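Local coordinates for S-adenosylmethionine:tRNA ribosyltransferase-isomerase (Thermus thermophilus, PDB 1WDI), which probably transfers and isomerises the ribose of S-adenosylmethionine onto the 7-aminomethyl-7-deazaguanine of tRNA, giving epoxyqueuosine, at residues R205-H210 with T258-A263; L187-E192 with A296-F301; V243-A246 with G250-V253; V31-R34 with F38-A41; Y7-P12 with Y333-L338. One frame throughout, in Å; residues are numbered along the deposited sequence.

Contact 1: residues R205-H210 with T258-A263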
# COMPACT_ATOMS: atom_id res chain seq x y z
N ARG A 205 -1.80 14.11 4.76
CA ARG A 205 -3.09 13.44 4.90
C ARG A 205 -2.95 11.93 4.75
O ARG A 205 -2.18 11.45 3.92
CB ARG A 205 -4.06 13.97 3.85
CG ARG A 205 -4.21 15.48 3.83
CD ARG A 205 -4.92 16.00 5.08
NE ARG A 205 -5.14 17.43 5.00
CZ ARG A 205 -5.91 18.12 5.82
NH1 ARG A 205 -6.55 17.50 6.81
NH2 ARG A 205 -6.06 19.43 5.66
N PHE A 206 -3.72 11.18 5.55
CA PHE A 206 -3.65 9.72 5.50
C PHE A 206 -4.98 9.01 5.24
O PHE A 206 -5.97 9.23 5.96
CB PHE A 206 -3.07 9.18 6.82
CG PHE A 206 -1.68 9.69 7.14
CD1 PHE A 206 -1.49 11.01 7.55
CD2 PHE A 206 -0.58 8.85 7.05
CE1 PHE A 206 -0.21 11.47 7.87
CE2 PHE A 206 0.70 9.30 7.37
CZ PHE A 206 0.88 10.62 7.77
N LEU A 207 -5.01 8.16 4.22
CA LEU A 207 -6.21 7.37 3.96
C LEU A 207 -5.88 5.97 4.48
O LEU A 207 -4.72 5.68 4.81
CB LEU A 207 -6.56 7.34 2.46
CG LEU A 207 -5.52 6.96 1.41
CD1 LEU A 207 -5.27 5.46 1.40
CD2 LEU A 207 -6.03 7.42 0.05
N THR A 208 -6.88 5.11 4.55
CA THR A 208 -6.67 3.77 5.10
C THR A 208 -6.79 2.61 4.12
O THR A 208 -7.75 2.50 3.37
CB THR A 208 -7.68 3.50 6.24
OG1 THR A 208 -7.64 4.58 7.18
CG2 THR A 208 -7.34 2.21 6.95
N LEU A 209 -5.80 1.72 4.15
CA LEU A 209 -5.82 0.52 3.33
C LEU A 209 -6.21 -0.59 4.30
O LEU A 209 -5.54 -0.80 5.31
CB LEU A 209 -4.44 0.22 2.74
CG LEU A 209 -4.33 -1.15 2.05
CD1 LEU A 209 -5.26 -1.18 0.84
CD2 LEU A 209 -2.90 -1.42 1.63
N HIS A 210 -7.30 -1.30 4.02
CA HIS A 210 -7.72 -2.39 4.91
C HIS A 210 -6.93 -3.66 4.60
O HIS A 210 -6.86 -4.08 3.45
CB HIS A 210 -9.22 -2.68 4.75
CG HIS A 210 -10.10 -1.55 5.19
ND1 HIS A 210 -9.90 -0.85 6.36
CD2 HIS A 210 -11.21 -1.02 4.62
CE1 HIS A 210 -10.85 0.06 6.50
NE2 HIS A 210 -11.66 -0.03 5.46
N THR A 258 1.49 3.98 -4.95
CA THR A 258 0.44 3.63 -5.89
C THR A 258 -0.86 3.18 -5.21
O THR A 258 -1.93 3.21 -5.81
CB THR A 258 0.91 2.52 -6.84
OG1 THR A 258 1.39 1.42 -6.06
CG2 THR A 258 2.03 3.04 -7.73
N THR A 259 -0.76 2.76 -3.96
CA THR A 259 -1.94 2.33 -3.22
C THR A 259 -2.80 3.57 -3.04
O THR A 259 -4.01 3.53 -3.23
CB THR A 259 -1.55 1.75 -1.86
OG1 THR A 259 -0.69 0.62 -2.08
CG2 THR A 259 -2.78 1.29 -1.09
N VAL A 260 -2.15 4.69 -2.70
CA VAL A 260 -2.86 5.95 -2.54
C VAL A 260 -3.44 6.36 -3.89
O VAL A 260 -4.58 6.83 -3.97
CB VAL A 260 -1.90 7.06 -2.05
CG1 VAL A 260 -2.48 8.42 -2.40
CG2 VAL A 260 -1.68 6.94 -0.54
N VAL A 261 -2.66 6.21 -4.95
CA VAL A 261 -3.15 6.57 -6.28
C VAL A 261 -4.44 5.80 -6.60
O VAL A 261 -5.45 6.39 -6.96
CB VAL A 261 -2.11 6.23 -7.38
CG1 VAL A 261 -2.73 6.44 -8.75
CG2 VAL A 261 -0.86 7.10 -7.21
N ARG A 262 -4.39 4.48 -6.45
CA ARG A 262 -5.55 3.63 -6.76
C ARG A 262 -6.77 3.98 -5.92
O ARG A 262 -7.90 3.99 -6.42
CB ARG A 262 -5.18 2.16 -6.56
CG ARG A 262 -4.08 1.66 -7.50
CD ARG A 262 -3.60 0.27 -7.09
NE ARG A 262 -4.69 -0.70 -7.08
CZ ARG A 262 -4.56 -1.97 -6.71
NH1 ARG A 262 -3.38 -2.44 -6.32
NH2 ARG A 262 -5.61 -2.77 -6.73
N ALA A 263 -6.56 4.26 -4.64
CA ALA A 263 -7.68 4.59 -3.76
C ALA A 263 -8.30 5.93 -4.15
O ALA A 263 -9.52 6.02 -4.32
CB ALA A 263 -7.22 4.61 -2.31

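Contact 2: residues L187-E192 with A296-F301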
# COMPACT_ATOMS: atom_id res chain seq x y z
N LEU A 187 7.75 3.97 3.40
CA LEU A 187 8.84 3.57 4.29
C LEU A 187 10.02 4.54 4.24
O LEU A 187 10.79 4.64 5.20
CB LEU A 187 9.33 2.17 3.94
CG LEU A 187 10.46 1.60 4.81
CD1 LEU A 187 9.89 1.13 6.15
CD2 LEU A 187 11.14 0.44 4.10
N HIS A 188 10.16 5.25 3.12
CA HIS A 188 11.25 6.20 2.92
C HIS A 188 11.21 7.43 3.82
O HIS A 188 12.24 8.09 4.01
CB HIS A 188 11.28 6.65 1.46
CG HIS A 188 11.47 5.53 0.49
ND1 HIS A 188 12.62 4.78 0.44
CD2 HIS A 188 10.66 5.05 -0.48
CE1 HIS A 188 12.51 3.87 -0.52
NE2 HIS A 188 11.33 4.02 -1.09
N PHE A 189 10.04 7.73 4.36
CA PHE A 189 9.88 8.89 5.22
C PHE A 189 10.30 8.63 6.66
O PHE A 189 10.15 7.53 7.18
CB PHE A 189 8.43 9.39 5.20
CG PHE A 189 8.00 9.99 3.88
CD1 PHE A 189 7.83 9.18 2.76
CD2 PHE A 189 7.77 11.35 3.77
CE1 PHE A 189 7.43 9.73 1.54
CE2 PHE A 189 7.37 11.91 2.56
CZ PHE A 189 7.20 11.09 1.43
N THR A 190 10.83 9.67 7.30
CA THR A 190 11.26 9.60 8.68
C THR A 190 10.49 10.67 9.43
O THR A 190 9.93 11.58 8.81
CB THR A 190 12.75 9.94 8.83
OG1 THR A 190 12.99 11.22 8.25
CG2 THR A 190 13.63 8.89 8.14
N PRO A 191 10.46 10.60 10.77
CA PRO A 191 9.75 11.62 11.53
C PRO A 191 10.32 13.00 11.21
O PRO A 191 9.58 13.99 11.16
CB PRO A 191 10.01 11.20 12.98
CG PRO A 191 10.06 9.70 12.88
CD PRO A 191 10.91 9.50 11.64
N GLU A 192 11.63 13.06 10.98
CA GLU A 192 12.30 14.32 10.65
C GLU A 192 11.79 14.90 9.33
O GLU A 192 11.45 16.07 9.24
CB GLU A 192 13.82 14.11 10.53
CG GLU A 192 14.55 13.75 11.82
CD GLU A 192 14.22 12.36 12.33
OE1 GLU A 192 14.06 11.44 11.50
OE2 GLU A 192 14.15 12.19 13.57
N ALA A 296 0.86 14.55 -8.70
CA ALA A 296 2.28 14.19 -8.64
C ALA A 296 2.36 12.86 -7.92
O ALA A 296 1.49 12.54 -7.11
CB ALA A 296 3.08 15.25 -7.88
N LEU A 297 3.40 12.09 -8.20
CA LEU A 297 3.53 10.77 -7.59
C LEU A 297 4.92 10.45 -7.06
O LEU A 297 5.91 10.57 -7.78
CB LEU A 297 3.15 9.69 -8.61
CG LEU A 297 3.33 8.22 -8.20
CD1 LEU A 297 2.43 7.91 -7.01
CD2 LEU A 297 2.97 7.30 -9.37
N PHE A 298 4.96 10.03 -5.80
CA PHE A 298 6.19 9.62 -5.13
C PHE A 298 6.00 8.11 -5.07
O PHE A 298 5.04 7.63 -4.45
CB PHE A 298 6.24 10.19 -3.71
CG PHE A 298 7.47 9.79 -2.93
CD1 PHE A 298 8.60 10.61 -2.91
CD2 PHE A 298 7.50 8.59 -2.23
CE1 PHE A 298 9.74 10.23 -2.20
CE2 PHE A 298 8.63 8.20 -1.51
CZ PHE A 298 9.76 9.03 -1.50
N THR A 299 6.89 7.35 -5.69
CA THR A 299 6.74 5.90 -5.72
C THR A 299 8.08 5.19 -5.89
O THR A 299 9.07 5.80 -6.29
CB THR A 299 5.78 5.51 -6.88
OG1 THR A 299 5.50 4.10 -6.85
CG2 THR A 299 6.40 5.88 -8.21
N ASN A 300 8.11 3.90 -5.59
CA ASN A 300 9.35 3.15 -5.74
C ASN A 300 9.65 2.86 -7.21
O ASN A 300 8.88 3.24 -8.10
CB ASN A 300 9.28 1.80 -5.01
CG ASN A 300 9.15 1.94 -3.51
OD1 ASN A 300 9.62 2.91 -2.92
ND2 ASN A 300 8.54 0.95 -2.88
N PHE A 301 10.77 2.19 -7.44
CA PHE A 301 11.16 1.77 -8.78
C PHE A 301 10.61 0.35 -8.87
O PHE A 301 11.00 -0.54 -8.11
CB PHE A 301 12.69 1.77 -8.94
CG PHE A 301 13.28 3.15 -9.17
CD1 PHE A 301 13.78 3.90 -8.11
CD2 PHE A 301 13.32 3.69 -10.45
CE1 PHE A 301 14.31 5.18 -8.32
CE2 PHE A 301 13.85 4.97 -10.68
CZ PHE A 301 14.34 5.71 -9.61

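Contact 3: residues V243-A246 with G250-V253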
# COMPACT_ATOMS: atom_id res chain seq x y z
N VAL A 243 -8.67 17.03 -0.02
CA VAL A 243 -8.29 16.79 -1.41
C VAL A 243 -9.17 17.60 -2.36
O VAL A 243 -8.67 18.22 -3.31
CB VAL A 243 -8.39 15.29 -1.76
CG1 VAL A 243 -8.32 15.09 -3.27
CG2 VAL A 243 -7.26 14.52 -1.09
N ASN A 244 -10.47 17.61 -2.10
CA ASN A 244 -11.38 18.35 -2.97
C ASN A 244 -11.19 19.85 -2.86
O ASN A 244 -11.26 20.56 -3.87
CB ASN A 244 -12.83 17.96 -2.67
CG ASN A 244 -13.09 16.49 -2.93
OD1 ASN A 244 -12.54 15.92 -3.87
ND2 ASN A 244 -13.93 15.87 -2.10
N ARG A 245 -10.94 20.35 -1.66
CA ARG A 245 -10.72 21.79 -1.49
C ARG A 245 -9.41 22.17 -2.20
O ARG A 245 -9.33 23.22 -2.84
CB ARG A 245 -10.67 22.14 0.00
CG ARG A 245 -10.47 23.63 0.31
CD ARG A 245 -10.99 23.98 1.71
NE ARG A 245 -10.55 22.99 2.69
CZ ARG A 245 -9.34 22.95 3.24
NH1 ARG A 245 -8.43 23.85 2.92
NH2 ARG A 245 -9.03 21.97 4.08
N ALA A 246 -8.39 21.33 -2.09
CA ALA A 246 -7.11 21.61 -2.74
C ALA A 246 -7.30 21.71 -4.26
O ALA A 246 -6.78 22.62 -4.90
CB ALA A 246 -6.10 20.52 -2.41
N GLY A 250 -6.77 24.84 -6.87
CA GLY A 250 -5.61 24.68 -7.74
C GLY A 250 -4.33 24.22 -7.06
O GLY A 250 -3.25 24.39 -7.61
N ARG A 251 -4.45 23.65 -5.86
CA ARG A 251 -3.27 23.16 -5.14
C ARG A 251 -3.00 21.69 -5.49
O ARG A 251 -3.92 20.93 -5.76
CB ARG A 251 -3.47 23.35 -3.63
CG ARG A 251 -3.50 24.83 -3.21
CD ARG A 251 -3.53 25.02 -1.68
NE ARG A 251 -4.82 24.71 -1.07
CZ ARG A 251 -5.05 23.67 -0.28
NH1 ARG A 251 -4.08 22.81 0.02
NH2 ARG A 251 -6.26 23.49 0.24
N ARG A 252 -1.73 21.30 -5.48
CA ARG A 252 -1.36 19.94 -5.85
C ARG A 252 -1.65 18.84 -4.84
O ARG A 252 -1.42 19.00 -3.64
CB ARG A 252 0.13 19.87 -6.20
CG ARG A 252 0.56 20.83 -7.29
CD ARG A 252 1.99 20.56 -7.71
NE ARG A 252 2.95 20.78 -6.63
CZ ARG A 252 4.27 20.74 -6.79
NH1 ARG A 252 4.78 20.49 -7.99
NH2 ARG A 252 5.08 20.97 -5.76
N VAL A 253 -2.16 17.72 -5.35
CA VAL A 253 -2.43 16.55 -4.53
C VAL A 253 -1.29 15.60 -4.92
O VAL A 253 -1.21 15.16 -6.07
CB VAL A 253 -3.80 15.92 -4.86
CG1 VAL A 253 -3.99 14.64 -4.07
CG2 VAL A 253 -4.91 16.91 -4.53

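Contact 4: residues V31-R34 with F38-A41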
# COMPACT_ATOMS: atom_id res chain seq x y z
N VAL A 31 13.97 12.67 -9.52
CA VAL A 31 12.85 13.55 -9.82
C VAL A 31 12.74 13.65 -11.34
O VAL A 31 13.71 14.00 -12.01
CB VAL A 31 13.07 14.96 -9.24
CG1 VAL A 31 11.85 15.85 -9.56
CG2 VAL A 31 13.29 14.88 -7.72
N VAL A 32 11.57 13.31 -11.88
CA VAL A 32 11.37 13.40 -13.33
C VAL A 32 10.07 14.14 -13.62
O VAL A 32 9.10 14.04 -12.86
CB VAL A 32 11.35 11.99 -13.98
CG1 VAL A 32 10.24 11.15 -13.38
CG2 VAL A 32 11.17 12.11 -15.49
N TYR A 33 10.04 14.91 -14.71
CA TYR A 33 8.85 15.69 -15.05
C TYR A 33 7.98 15.10 -16.17
O TYR A 33 8.50 14.62 -17.18
CB TYR A 33 9.27 17.11 -15.40
CG TYR A 33 10.02 17.80 -14.29
CD1 TYR A 33 11.37 17.53 -14.05
CD2 TYR A 33 9.38 18.70 -13.43
CE1 TYR A 33 12.05 18.12 -13.00
CE2 TYR A 33 10.05 19.30 -12.37
CZ TYR A 33 11.39 19.00 -12.16
OH TYR A 33 12.07 19.57 -11.10
N ARG A 34 6.66 15.16 -15.97
CA ARG A 34 5.68 14.64 -16.94
C ARG A 34 5.65 15.49 -18.20
O ARG A 34 5.50 14.96 -19.30
CB ARG A 34 4.25 14.69 -16.38
CG ARG A 34 4.00 14.09 -15.02
CD ARG A 34 2.56 14.39 -14.58
NE ARG A 34 1.56 13.56 -15.27
CZ ARG A 34 0.25 13.71 -15.14
NH1 ARG A 34 -0.24 14.67 -14.36
NH2 ARG A 34 -0.59 12.89 -15.77
N PHE A 38 12.74 16.06 -21.50
CA PHE A 38 13.17 15.00 -20.60
C PHE A 38 14.20 15.65 -19.67
O PHE A 38 15.16 16.26 -20.13
CB PHE A 38 13.86 13.88 -21.39
CG PHE A 38 14.35 12.74 -20.53
CD1 PHE A 38 13.49 11.72 -20.14
CD2 PHE A 38 15.68 12.69 -20.12
CE1 PHE A 38 13.94 10.66 -19.36
CE2 PHE A 38 16.14 11.64 -19.34
CZ PHE A 38 15.27 10.62 -18.95
N ARG A 39 13.99 15.54 -18.37
CA ARG A 39 14.93 16.11 -17.41
C ARG A 39 14.68 15.50 -16.04
O ARG A 39 13.53 15.29 -15.63
CB ARG A 39 14.79 17.64 -17.35
CG ARG A 39 13.45 18.16 -16.88
CD ARG A 39 13.37 19.67 -17.04
NE ARG A 39 12.13 20.23 -16.50
CZ ARG A 39 10.92 20.00 -17.00
NH1 ARG A 39 10.76 19.22 -18.07
NH2 ARG A 39 9.86 20.54 -16.42
N VAL A 40 15.76 15.20 -15.35
CA VAL A 40 15.67 14.60 -14.04
C VAL A 40 16.65 15.26 -13.08
O VAL A 40 17.60 15.92 -13.50
CB VAL A 40 15.98 13.08 -14.08
CG1 VAL A 40 15.09 12.38 -15.10
CG2 VAL A 40 17.45 12.87 -14.44
N ALA A 41 16.40 15.09 -11.79
CA ALA A 41 17.29 15.61 -10.77
C ALA A 41 17.64 14.38 -9.97
O ALA A 41 16.76 13.58 -9.64
CB ALA A 41 16.57 16.64 -9.90
O HOH W 1 11.00 15.22 -17.97

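Contact 5: residues Y7-P12 with Y333-L338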
# COMPACT_ATOMS: atom_id res chain seq x y z
N TYR A 7 6.71 -2.88 -21.75
CA TYR A 7 7.07 -2.40 -20.41
C TYR A 7 8.22 -3.23 -19.85
O TYR A 7 8.26 -3.53 -18.66
CB TYR A 7 5.87 -2.49 -19.47
CG TYR A 7 4.66 -1.71 -19.94
CD1 TYR A 7 3.78 -2.26 -20.87
CD2 TYR A 7 4.42 -0.42 -19.49
CE1 TYR A 7 2.68 -1.54 -21.33
CE2 TYR A 7 3.33 0.32 -19.95
CZ TYR A 7 2.46 -0.25 -20.87
OH TYR A 7 1.39 0.47 -21.34
N ASP A 8 9.15 -3.59 -20.72
CA ASP A 8 10.30 -4.38 -20.31
C ASP A 8 11.58 -3.55 -20.36
O ASP A 8 11.71 -2.63 -21.16
CB ASP A 8 10.44 -5.60 -21.22
CG ASP A 8 11.29 -6.71 -20.60
OD1 ASP A 8 11.58 -7.70 -21.30
OD2 ASP A 8 11.65 -6.60 -19.40
N TYR A 9 12.51 -3.88 -19.47
CA TYR A 9 13.80 -3.21 -19.42
C TYR A 9 14.73 -4.14 -18.65
O TYR A 9 14.26 -5.00 -17.92
CB TYR A 9 13.69 -1.84 -18.73
CG TYR A 9 13.47 -1.88 -17.23
CD1 TYR A 9 14.54 -1.95 -16.35
CD2 TYR A 9 12.18 -1.86 -16.70
CE1 TYR A 9 14.34 -1.99 -14.97
CE2 TYR A 9 11.97 -1.90 -15.33
CZ TYR A 9 13.05 -1.97 -14.47
OH TYR A 9 12.85 -2.04 -13.11
N HIS A 10 16.03 -3.97 -18.83
CA HIS A 10 17.00 -4.82 -18.16
C HIS A 10 17.27 -4.34 -16.74
O HIS A 10 17.73 -3.21 -16.53
CB HIS A 10 18.31 -4.87 -18.95
CG HIS A 10 19.37 -5.69 -18.28
ND1 HIS A 10 19.24 -7.04 -18.05
CD2 HIS A 10 20.57 -5.34 -17.77
CE1 HIS A 10 20.31 -7.49 -17.42
NE2 HIS A 10 21.13 -6.47 -17.23
N LEU A 11 17.00 -5.20 -15.77
CA LEU A 11 17.23 -4.88 -14.37
C LEU A 11 18.24 -5.84 -13.76
O LEU A 11 17.91 -6.97 -13.42
CB LEU A 11 15.93 -4.96 -13.57
CG LEU A 11 16.10 -4.76 -12.06
CD1 LEU A 11 16.74 -3.40 -11.79
CD2 LEU A 11 14.75 -4.86 -11.35
N PRO A 12 19.50 -5.39 -13.62
CA PRO A 12 20.52 -6.27 -13.03
C PRO A 12 19.99 -6.75 -11.69
O PRO A 12 19.62 -5.95 -10.84
CB PRO A 12 21.73 -5.35 -12.89
CG PRO A 12 21.57 -4.41 -14.04
CD PRO A 12 20.08 -4.09 -14.00
N TYR A 333 20.81 3.21 -9.32
CA TYR A 333 19.73 3.25 -8.35
C TYR A 333 19.39 1.84 -7.90
O TYR A 333 19.63 0.87 -8.63
CB TYR A 333 18.46 3.87 -8.93
CG TYR A 333 18.47 5.38 -9.01
CD1 TYR A 333 19.21 6.05 -9.98
CD2 TYR A 333 17.73 6.14 -8.10
CE1 TYR A 333 19.21 7.44 -10.05
CE2 TYR A 333 17.73 7.53 -8.16
CZ TYR A 333 18.47 8.17 -9.14
OH TYR A 333 18.45 9.54 -9.20
N ARG A 334 18.84 1.72 -6.69
CA ARG A 334 18.43 0.42 -6.16
C ARG A 334 16.93 0.30 -6.42
O ARG A 334 16.20 1.30 -6.34
CB ARG A 334 18.75 0.33 -4.67
CG ARG A 334 20.26 0.35 -4.36
CD ARG A 334 20.51 0.50 -2.86
NE ARG A 334 19.73 1.61 -2.33
CZ ARG A 334 18.80 1.51 -1.38
NH1 ARG A 334 18.54 0.33 -0.83
NH2 ARG A 334 18.11 2.58 -1.01
N PHE A 335 16.47 -0.90 -6.75
CA PHE A 335 15.07 -1.14 -7.09
C PHE A 335 14.26 -1.96 -6.08
O PHE A 335 14.80 -2.57 -5.17
CB PHE A 335 14.99 -1.83 -8.45
CG PHE A 335 15.42 -0.96 -9.60
CD1 PHE A 335 16.70 -0.41 -9.64
CD2 PHE A 335 14.54 -0.67 -10.64
CE1 PHE A 335 17.09 0.41 -10.69
CE2 PHE A 335 14.92 0.15 -11.69
CZ PHE A 335 16.19 0.70 -11.72
N TYR A 336 12.94 -1.94 -6.29
CA TYR A 336 11.99 -2.67 -5.46
C TYR A 336 11.71 -2.06 -4.10
O TYR A 336 12.13 -0.93 -3.81
CB TYR A 336 12.43 -4.13 -5.31
CG TYR A 336 11.28 -5.11 -5.17
CD1 TYR A 336 10.25 -5.13 -6.11
CD2 TYR A 336 11.23 -6.02 -4.12
CE1 TYR A 336 9.19 -6.03 -6.00
CE2 TYR A 336 10.17 -6.92 -4.00
CZ TYR A 336 9.16 -6.92 -4.94
OH TYR A 336 8.12 -7.81 -4.84
N SER A 337 11.01 -2.82 -3.27
CA SER A 337 10.57 -2.43 -1.92
C SER A 337 11.54 -1.73 -0.99
O SER A 337 11.15 -0.80 -0.27
CB SER A 337 10.01 -3.66 -1.21
OG SER A 337 9.10 -4.35 -2.05
N LEU A 338 12.78 -2.19 -0.96
CA LEU A 338 13.77 -1.58 -0.07
C LEU A 338 14.70 -0.65 -0.83
O LEU A 338 15.68 -0.14 -0.28
CB LEU A 338 14.59 -2.68 0.62
CG LEU A 338 13.78 -3.70 1.44
CD1 LEU A 338 14.70 -4.81 1.94
CD2 LEU A 338 13.11 -2.99 2.61

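Contact 1: residues R205-H210 with T258-A263
L207 drops from the strand 205-210 onto the helix 258-263 and comes to rest on V260 and A263. The leucine is buried, and its branch works in two directions. CD2 meets the methyl CB of A263 at 3.9 Å, while the branch carbon CG sits 4.3 Å from CG2 of V260, so the leucine rests between residues one turn apart on the helix. A first torsion of 51°, with CG between the backbone N and the carbonyl carbon, is what places this end of the side chain over the pair.

Two residues on, L209 faces the same way, as alternation along a strand requires, and its partner is T259. Both leucine methyls close on the one methyl of the threonine: CD2 lies 3.8 Å from T259 CG2, and CD1 of L209 lies 4.0 Å from that same atom. The two side chains cross at about a right angle. T259 thereby splits its roles, since CG2 is given to the leucine and OG1, on the other branch, hydrogen-bonds a bound citrate, probably from the crystallisation liquor.

Everything that passes between strand and helix is apolar, and the strand's own backbone bonds go to neighbours in its sheet, with L207 paired to F60 and E62 on strand 57-73. The two segment axes approach to 9.6 Å and run almost perpendicular, at 89°. This is a helix crossing one face of a mixed beta-sheet nearly at right angles to the strand beneath it, with L207 and L209 on that face.

Contact 2: residues L187-E192 with A296-F301
NE2 of H188 gives its hydrogen to OD1 of N300 over 2.7 Å, with an N-H...O angle of 151°. The acceptor lies practically in the plane of the imidazole, at its edge, whereas seen from the asparagine the donor is tilted 25° out of the carbonyl plane. Ring and amide stand nearly perpendicular. N300 reaches the histidine because its CG is turned anti to the carbonyl carbon (chi1 -65°), which carries the amide back toward the 187-192 segment.

Beside this bond lies an aromatic cluster. F189 presents its edge to the face of F298 in a T-shaped pair, the centroids 5.1 Å apart; the touching atom is CE1 of F189, which lies 3.6 Å from CE2 of F298 and is displaced from the ring centre toward the rim. H188 takes a different side of the same phenylalanine: its CD2 meets F298 CE2 at 3.9 Å, at the edge of the F298 ring. F60 adds a further edge-to-face partner to F189.

All four residues are buried. A citrate, probably from the crystallisation liquor, is hydrogen-bonded by T299 OG1 and by the backbone N of N300, which is consistent with N300 bordering a pocket. With NE2 as donor and OD1 as acceptor, the bond probably holds the imidazole and the amide in one mutual orientation there.

Contact 3: residues V243-A246 with G250-V253
G250 follows closely on the helix that carries A246, and its backbone has positive phi (71°), the turn that lets the chain leave the helix. Although its N lies near A246 O, the angle there is poor; that N belongs to K247 O instead.

R251 comes next and makes the main polar link. Its backbone N donates to A246 O at 2.7 Å, with an N-H...O angle of 154°. Taken together, the two backbone bonds, from R251 N to A246 O and from G250 N to K247 O, form a Schellman motif with G250 as the C-prime residue, closing helix 237-248 before the chain turns into strand 253-256.

The side chain of R251 then folds back over the helix end. Bent at chi3, it lays one face of its guanidinium over A246, whose CA is 3.6 Å from R251 NH2; the methyl CB of A246 lies 3.9 Å from NH1 of R251. The R245 side chain runs alongside, pointing the same way, with the guanidinium planes 33° apart, and its NH1 comes within 3.5 Å of R251 NH2. That proximity of two positive groups is probably offset by the salt bridges R251 makes with E249 and E203.

R252 turns from the helix and forms a salt bridge with D56. V253, where the strand starts, faces the helix again: its CG2 meets CG1 of V243 at 4.1 Å, the two valines lying roughly perpendicular to each other, and also lies 4.4 Å from A246 CB.

Contact 4: residues V31-R34 with F38-A41
V31 and A41 form an antiparallel hydrogen-bonded pair: V31 N donates to A41 O at 2.9 Å with an N-H...O angle of 175°. The return bond, A41 N to V31 O, is less certain, because the place of that oxygen is less sure. Farther along, where the strands have ended, one water spans the gap, donating to Y33 O at 2.7 Å and accepting from R39 N at 3.0 Å.

Beside the water-bridged end of the hairpin, the guanidinium of R39 lies flat on the ring of Y33 in an off-centre cation-pi stack, the planes only 10° apart. R39 CZ is 4.1 Å from the Y33 ring centroid, shifted toward CG, and NH2 of R39 is 3.5 Å from that CG. An arginine chain extended from CG to NE gives the reach, starting from a CG placed between the backbone N and the carbonyl carbon (chi1 63°). NH1 of R39 is held by the carbonyl oxygens of P37 and E35, within the connecting turn, which probably helps keep the cation level over the ring.

These residues make a beta hairpin of strands 28-32 and 40-44; strand 28-32 also pairs, in parallel, with strand 341-344, near the C-terminus.

Packing follows the two faces of the sheet. On one, V31 CB and A41 CB meet at 3.9 Å. On the other, V32, in the non-hydrogen-bonded pair with V40, sets its CB 3.9 Å from CG1 of V40. F51 touches both V31 and A41, while M342 and I344 lie against V32, and L327 against V40.

Contact 5: residues Y7-P12 with Y333-L338
Y9 is the first residue of 7-12 to meet the other segment, and it does so with the far end of its ring. Its OH lies 3.3 Å from both CD2 and CE2 of F335, approaching that ring obliquely, and CE1 of Y9 is 4.0 Å from F335 CE2. The two side chains slide past each other in opposite directions. The hydroxyl has a polar partner of its own, the carbonyl oxygen of H302, so the phenylalanine carbons only brush a group that is bonded elsewhere.

Neither segment is helix or strand. Here a loop near the N-terminus, ahead of strand 28-32, packs against the loop that joins helix 318-330 to strand 341-344, so chain regions more than 300 residues apart meet around F335. That side chain is buried and also borders A328 and V329 of helix 318-330, while its ring meets the ring of F301.

L11, two residues after Y9, points to the same partner and takes the face of its ring. Its CD1 stands 3.6 Å from the F335 ring centroid and 13° off the ring normal, a CH-pi contact centred over the ring; the nearest single carbon is F335 CG, 3.5 Å from L11 CD1. With CG anti to the backbone N (chi1 175°), the leucine extends from the loop far enough to set this methyl there. P12 then turns to V329 on helix 318-330.

Contact 5 joins loops near the two ends of the chain, and the other four are nested within the span it closes. Contact 4 closes first; contact 2 then encloses contact 1, which encloses contact 3. Contacts 1, 2 and 4 reach the same mixed sheet, contacts 1 and 2 with centres about 13 Å apart and touching where V261 packs on L297. Contacts 2 and 5 meet through F301, whose O probably accepts a hydrogen bond from Y336 N. Contacts 3 and 5 are the most distant pair, about 32 Å between centres. Contacts 1, 2 and 5 bring distant parts of the chain together, whereas 3 and 4 are local turns. Residues binding the citrate, probably from the crystallisation liquor, are divided between contacts 1 and 2.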